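Local coordinates for avidin-related protein 4/5 (Gallus gallus, PDB 1Y55) that binds biotin with high affinity, as a tetrameric, thermostable relative of egg-white avidin, at residues T19-N24 against T30-T35; P60-T65 against L91-L96. The protein carries 1 engineered substitution. One frame throughout, in Å; residues are numbered along the deposited sequence.

Contact 1. Residues T19-N24 against T30-T35; sequences TIRAVN and TGTYLT. With BTN (biotin), chain C.
Arg21 holds CG beside its own backbone N (chi1 -59°) and runs extended from CG to NE, which carries its guanidinium across Thr30. There NH1 meets Thr30 CG2 at 3.2 Å, the methyl lying at the edge of the guanidinium, while NH2 approaches Thr32 CG2. Thr30 keeps OG1 anti to its N (chi1 -161°) and spends it on Leu49 O of the next strand, leaving its methyl to face the arginine. A water accepts from Arg21 NH1 and donates to Gly31 O, tying the guanidinium to the backbone. In the backbone, Arg21 N gives a nearly straight bond (177°) to Thr30 O at 2.9 Å. Thr19 and Thr32 form the hydrogen-bonded pair, with Thr19 N to Thr32 O and Thr32 N to Thr19 O each 2.9 Å. Their side chains lie alongside, and a second water bridges the two OG1 atoms; Thr19 OG1 also bonds Lys9 NZ. Further along, Tyr33 OH donates to biotin O3 at 2.7 Å, the oxygen lying in the ring plane, and Thr35 OG1 accepts from biotin N2 at 2.9 Å. The Tyr33 ring also meets those of Phe77 and Trp68. A phenylalanine in place of Tyr33 would probably leave biotin O3 without this donor. This is a beta hairpin of the avidin barrel whose second strand leads into the biotin pocket.

Contact 2. Residues P60-T65 against L91-L96; sequences PTFGFT and LKTMWL. With BTN (biotin), chain C.
Thr93 OG1 hydrogen-bonds Asn116 O of the adjacent strand 111-120, and with the hydroxyl so engaged its methyl is left to meet Phe62. OG1 sits between the backbone N and carbonyl carbon (chi1 75°), and CG2 reaches Phe62 CZ at 3.8 Å, arriving at the edge of the ring near its plane. Leu91, two residues earlier on the same strand, crosses Phe62 at about a right angle; its CD2 lies 4.1 Å from Phe62 CE2, and its CB is equally near CZ. The contact is wholly apolar and buried. The two strands are separated in the sheet by strand 74-83, and the side chains meet over it on the barrel's inner side; Cys81 of that strand and Leu6 touch both Phe62 and Leu91, while Phe118 backs Leu91 and Thr93. Further along strand 89-98, Trp95 turns one face to biotin: C6 stands over the centre of the indole, 3.2 Å from Trp95 CE2. Trp108 of the fourth subunit also packs on Trp95, bringing a neighbouring chain close to the site. Phe62, Leu91 and Thr93 thus form part of the hydrophobic core of the avidin barrel, whose strand 89-98 goes on to supply an aromatic wall of the biotin pocket.

Overall arrangement
Contact 1 joins neighbouring strands of the hairpin 17-20/28-34 and is only partly buried, whereas contact 2 lies in the core and links strands 61-67 and 89-98 over the intervening strand 74-83. Their chemistry follows: backbone hydrogen bonds, threonine hydroxyls, an arginine and bridging waters in the first, hydrocarbon packing alone in the second. Both belong to one closed antiparallel sheet, their centres about 13 Å apart, and they meet where Tyr33 CD2 packs 4.2 Å from Phe64 CE1. Both also reach biotin, contact 1 gripping its polar ureido group and contact 2 covering its ring carbons. Other subunits touch only contact 2.

Contact 1. Residues T19-N24 against T30-T35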
# COMPACT_ATOMS: atom_id res chain seq x y z
N THR A 19 -19.88 -2.89 -13.56
CA THR A 19 -21.25 -2.45 -13.65
C THR A 19 -21.81 -2.43 -12.24
O THR A 19 -21.81 -3.43 -11.55
CB THR A 19 -22.06 -3.41 -14.50
OG1 THR A 19 -21.42 -3.57 -15.78
CG2 THR A 19 -23.45 -2.83 -14.80
N ILE A 20 -22.28 -1.27 -11.82
CA ILE A 20 -22.78 -1.08 -10.48
C ILE A 20 -24.27 -0.79 -10.56
O ILE A 20 -24.72 0.02 -11.40
CB ILE A 20 -22.02 0.05 -9.78
CG1 ILE A 20 -20.56 -0.40 -9.59
CG2 ILE A 20 -22.67 0.43 -8.43
CD1 ILE A 20 -19.61 0.59 -9.00
N ARG A 21 -25.03 -1.43 -9.68
CA ARG A 21 -26.48 -1.32 -9.67
C ARG A 21 -26.90 -0.15 -8.76
O ARG A 21 -26.08 0.72 -8.46
CB ARG A 21 -27.09 -2.67 -9.24
CG ARG A 21 -26.70 -3.85 -10.13
CD ARG A 21 -27.45 -5.14 -9.81
NE ARG A 21 -27.03 -6.29 -10.62
CZ ARG A 21 -26.02 -7.10 -10.34
NH1 ARG A 21 -25.27 -6.91 -9.26
NH2 ARG A 21 -25.74 -8.12 -11.15
N ALA A 22 -28.17 -0.11 -8.37
CA ALA A 22 -28.67 1.01 -7.58
C ALA A 22 -27.96 1.13 -6.25
O ALA A 22 -27.66 0.13 -5.60
CB ALA A 22 -30.16 0.83 -7.35
N VAL A 23 -27.69 2.36 -5.86
CA VAL A 23 -27.13 2.66 -4.55
C VAL A 23 -28.30 2.93 -3.60
O VAL A 23 -29.16 3.76 -3.89
CB VAL A 23 -26.21 3.88 -4.62
CG1 VAL A 23 -25.66 4.21 -3.26
CG2 VAL A 23 -25.07 3.64 -5.61
N ASN A 24 -28.35 2.21 -2.49
CA ASN A 24 -29.49 2.34 -1.58
C ASN A 24 -29.32 3.52 -0.63
O ASN A 24 -28.36 4.28 -0.75
CB ASN A 24 -29.79 1.00 -0.89
CG ASN A 24 -28.82 0.64 0.21
OD1 ASN A 24 -27.98 1.43 0.62
ND2 ASN A 24 -28.94 -0.58 0.69
N THR A 30 -24.31 -3.20 -5.10
CA THR A 30 -23.75 -4.41 -5.67
C THR A 30 -23.46 -4.19 -7.14
O THR A 30 -23.82 -3.17 -7.72
CB THR A 30 -24.69 -5.57 -5.43
OG1 THR A 30 -23.98 -6.82 -5.58
CG2 THR A 30 -25.87 -5.55 -6.41
N GLY A 31 -22.77 -5.14 -7.73
CA GLY A 31 -22.44 -5.05 -9.12
C GLY A 31 -21.62 -6.23 -9.57
O GLY A 31 -21.50 -7.25 -8.89
N THR A 32 -21.06 -6.09 -10.76
CA THR A 32 -20.17 -7.10 -11.34
C THR A 32 -18.91 -6.43 -11.87
O THR A 32 -18.89 -5.24 -12.19
CB THR A 32 -20.85 -7.88 -12.46
OG1 THR A 32 -21.16 -6.97 -13.53
CG2 THR A 32 -22.15 -8.54 -12.01
N TYR A 33 -17.87 -7.24 -11.95
CA TYR A 33 -16.55 -6.78 -12.35
C TYR A 33 -15.98 -7.79 -13.34
O TYR A 33 -15.90 -8.97 -13.01
CB TYR A 33 -15.64 -6.66 -11.12
CG TYR A 33 -14.46 -5.73 -11.30
CD1 TYR A 33 -13.34 -6.12 -12.03
CD2 TYR A 33 -14.45 -4.47 -10.74
CE1 TYR A 33 -12.24 -5.27 -12.19
CE2 TYR A 33 -13.37 -3.62 -10.90
CZ TYR A 33 -12.27 -4.02 -11.62
OH TYR A 33 -11.24 -3.13 -11.76
N LEU A 34 -15.59 -7.31 -14.53
CA LEU A 34 -14.94 -8.13 -15.54
C LEU A 34 -13.51 -7.59 -15.68
O LEU A 34 -13.28 -6.55 -16.29
CB LEU A 34 -15.68 -8.09 -16.87
CG LEU A 34 -15.14 -9.04 -17.93
CD1 LEU A 34 -15.23 -10.49 -17.49
CD2 LEU A 34 -15.88 -8.84 -19.24
N THR A 35 -12.57 -8.27 -15.03
CA THR A 35 -11.19 -7.83 -15.10
C THR A 35 -10.58 -8.15 -16.46
O THR A 35 -10.83 -9.22 -17.02
CB THR A 35 -10.34 -8.40 -13.96
OG1 THR A 35 -9.02 -7.86 -14.08
CG2 THR A 35 -10.26 -9.94 -13.97
C11 BTN C . -6.94 -12.98 -9.86
O11 BTN C . -5.85 -12.65 -10.61
O12 BTN C . -7.01 -14.13 -9.26
C10 BTN C . -8.08 -12.08 -9.71
C9 BTN C . -8.10 -10.90 -10.66
C8 BTN C . -7.33 -9.70 -10.12
C7 BTN C . -7.38 -8.52 -11.09
C2 BTN C . -6.77 -7.22 -10.50
S1 BTN C . -7.72 -6.45 -9.22
C6 BTN C . -6.60 -5.04 -9.30
C5 BTN C . -6.36 -4.80 -10.79
N1 BTN C . -7.37 -3.95 -11.40
C3 BTN C . -8.06 -4.63 -12.31
O3 BTN C . -9.04 -4.09 -13.01
N2 BTN C . -7.64 -5.87 -12.43
C4 BTN C . -6.51 -6.13 -11.55
O HOH W 1 -19.50 -5.54 -15.43
O HOH W 2 -23.59 -9.01 -8.26
O HOH W 3 -27.07 -2.39 -5.68

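Contact 2. Residues P60-T65 against L91-L96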
# COMPACT_ATOMS: atom_id res chain seq x y z
N PRO A 60 -18.40 11.64 -3.35
CA PRO A 60 -18.26 10.70 -2.23
C PRO A 60 -17.01 9.84 -2.30
O PRO A 60 -16.57 9.46 -3.39
CB PRO A 60 -19.50 9.81 -2.38
CG PRO A 60 -19.77 9.83 -3.84
CD PRO A 60 -19.50 11.25 -4.25
N THR A 61 -16.50 9.50 -1.13
CA THR A 61 -15.58 8.36 -1.03
C THR A 61 -16.43 7.07 -0.99
O THR A 61 -17.64 7.06 -0.70
CB THR A 61 -14.68 8.49 0.14
OG1 THR A 61 -13.89 9.68 0.20
CG2 THR A 61 -15.34 8.16 1.37
N PHE A 62 -15.77 5.95 -1.27
CA PHE A 62 -16.43 4.66 -1.35
C PHE A 62 -15.40 3.55 -1.20
O PHE A 62 -14.19 3.79 -1.31
CB PHE A 62 -17.18 4.51 -2.70
CG PHE A 62 -16.28 4.59 -3.89
CD1 PHE A 62 -15.58 3.46 -4.32
CD2 PHE A 62 -16.07 5.79 -4.55
CE1 PHE A 62 -14.68 3.55 -5.38
CE2 PHE A 62 -15.21 5.87 -5.62
CZ PHE A 62 -14.52 4.75 -6.03
N GLY A 63 -15.90 2.34 -1.00
CA GLY A 63 -15.10 1.14 -1.05
C GLY A 63 -15.94 0.00 -1.59
O GLY A 63 -17.18 0.03 -1.48
N PHE A 64 -15.30 -1.01 -2.17
CA PHE A 64 -15.98 -2.23 -2.53
C PHE A 64 -15.02 -3.40 -2.52
O PHE A 64 -13.81 -3.24 -2.65
CB PHE A 64 -16.77 -2.11 -3.86
CG PHE A 64 -15.96 -1.79 -5.09
CD1 PHE A 64 -15.39 -2.81 -5.86
CD2 PHE A 64 -15.81 -0.48 -5.51
CE1 PHE A 64 -14.68 -2.51 -7.02
CE2 PHE A 64 -15.10 -0.20 -6.67
CZ PHE A 64 -14.54 -1.22 -7.41
N THR A 65 -15.60 -4.58 -2.39
CA THR A 65 -14.91 -5.86 -2.44
C THR A 65 -15.34 -6.61 -3.68
O THR A 65 -16.54 -6.69 -3.96
CB THR A 65 -15.32 -6.68 -1.20
OG1 THR A 65 -14.90 -6.01 -0.01
CG2 THR A 65 -14.63 -8.04 -1.19
N LEU A 91 -13.53 8.09 -11.28
CA LEU A 91 -13.21 7.42 -10.02
C LEU A 91 -11.70 7.27 -9.93
O LEU A 91 -11.09 6.64 -10.79
CB LEU A 91 -13.84 6.04 -9.89
CG LEU A 91 -15.31 5.89 -10.25
CD1 LEU A 91 -15.75 4.47 -10.05
CD2 LEU A 91 -16.16 6.86 -9.45
N LYS A 92 -11.11 7.84 -8.88
CA LYS A 92 -9.71 7.61 -8.55
C LYS A 92 -9.69 6.57 -7.45
O LYS A 92 -10.33 6.76 -6.42
CB LYS A 92 -9.06 8.91 -8.07
CG LYS A 92 -9.01 10.02 -9.11
CD LYS A 92 -8.05 9.72 -10.25
CE LYS A 92 -6.59 9.90 -9.84
NZ LYS A 92 -5.66 9.64 -10.96
N THR A 93 -9.01 5.45 -7.67
CA THR A 93 -8.98 4.36 -6.71
C THR A 93 -7.60 3.81 -6.48
O THR A 93 -6.69 3.90 -7.32
CB THR A 93 -9.90 3.17 -7.13
OG1 THR A 93 -9.31 2.42 -8.20
CG2 THR A 93 -11.26 3.63 -7.57
N MET A 94 -7.52 3.12 -5.35
CA MET A 94 -6.42 2.26 -5.07
C MET A 94 -6.96 0.97 -4.51
O MET A 94 -8.05 0.93 -3.93
CB MET A 94 -5.47 2.98 -4.12
CG MET A 94 -4.86 4.18 -4.84
SD MET A 94 -3.63 4.99 -4.04
CE MET A 94 -2.30 3.44 -4.34
N TRP A 95 -6.18 -0.08 -4.69
CA TRP A 95 -6.65 -1.42 -4.40
C TRP A 95 -5.61 -2.25 -3.69
O TRP A 95 -4.40 -2.01 -3.81
CB TRP A 95 -7.15 -2.14 -5.68
CG TRP A 95 -6.19 -2.18 -6.83
CD1 TRP A 95 -6.22 -1.40 -7.95
CD2 TRP A 95 -5.08 -3.09 -7.01
NE1 TRP A 95 -5.21 -1.75 -8.81
CE2 TRP A 95 -4.50 -2.79 -8.26
CE3 TRP A 95 -4.56 -4.15 -6.27
CZ2 TRP A 95 -3.40 -3.50 -8.77
CZ3 TRP A 95 -3.46 -4.86 -6.77
CH2 TRP A 95 -2.89 -4.52 -8.00
N LEU A 96 -6.12 -3.25 -2.97
CA LEU A 96 -5.31 -4.33 -2.38
C LEU A 96 -5.89 -5.65 -2.91
O LEU A 96 -7.09 -5.89 -2.79
CB LEU A 96 -5.38 -4.34 -0.86
CG LEU A 96 -4.80 -3.11 -0.16
CD1 LEU A 96 -5.11 -3.17 1.32
CD2 LEU A 96 -3.31 -2.95 -0.39
C11 BTN C . -6.94 -12.98 -9.86
O11 BTN C . -5.85 -12.65 -10.61
O12 BTN C . -7.01 -14.13 -9.26
C10 BTN C . -8.08 -12.08 -9.71
C9 BTN C . -8.10 -10.90 -10.66
C8 BTN C . -7.33 -9.70 -10.12
C7 BTN C . -7.38 -8.52 -11.09
C2 BTN C . -6.77 -7.22 -10.50
S1 BTN C . -7.72 -6.45 -9.22
C6 BTN C . -6.60 -5.04 -9.30
C5 BTN C . -6.36 -4.80 -10.79
N1 BTN C . -7.37 -3.95 -11.40
C3 BTN C . -8.06 -4.63 -12.31
O3 BTN C . -9.04 -4.09 -13.01
N2 BTN C . -7.64 -5.87 -12.43
C4 BTN C . -6.51 -6.13 -11.55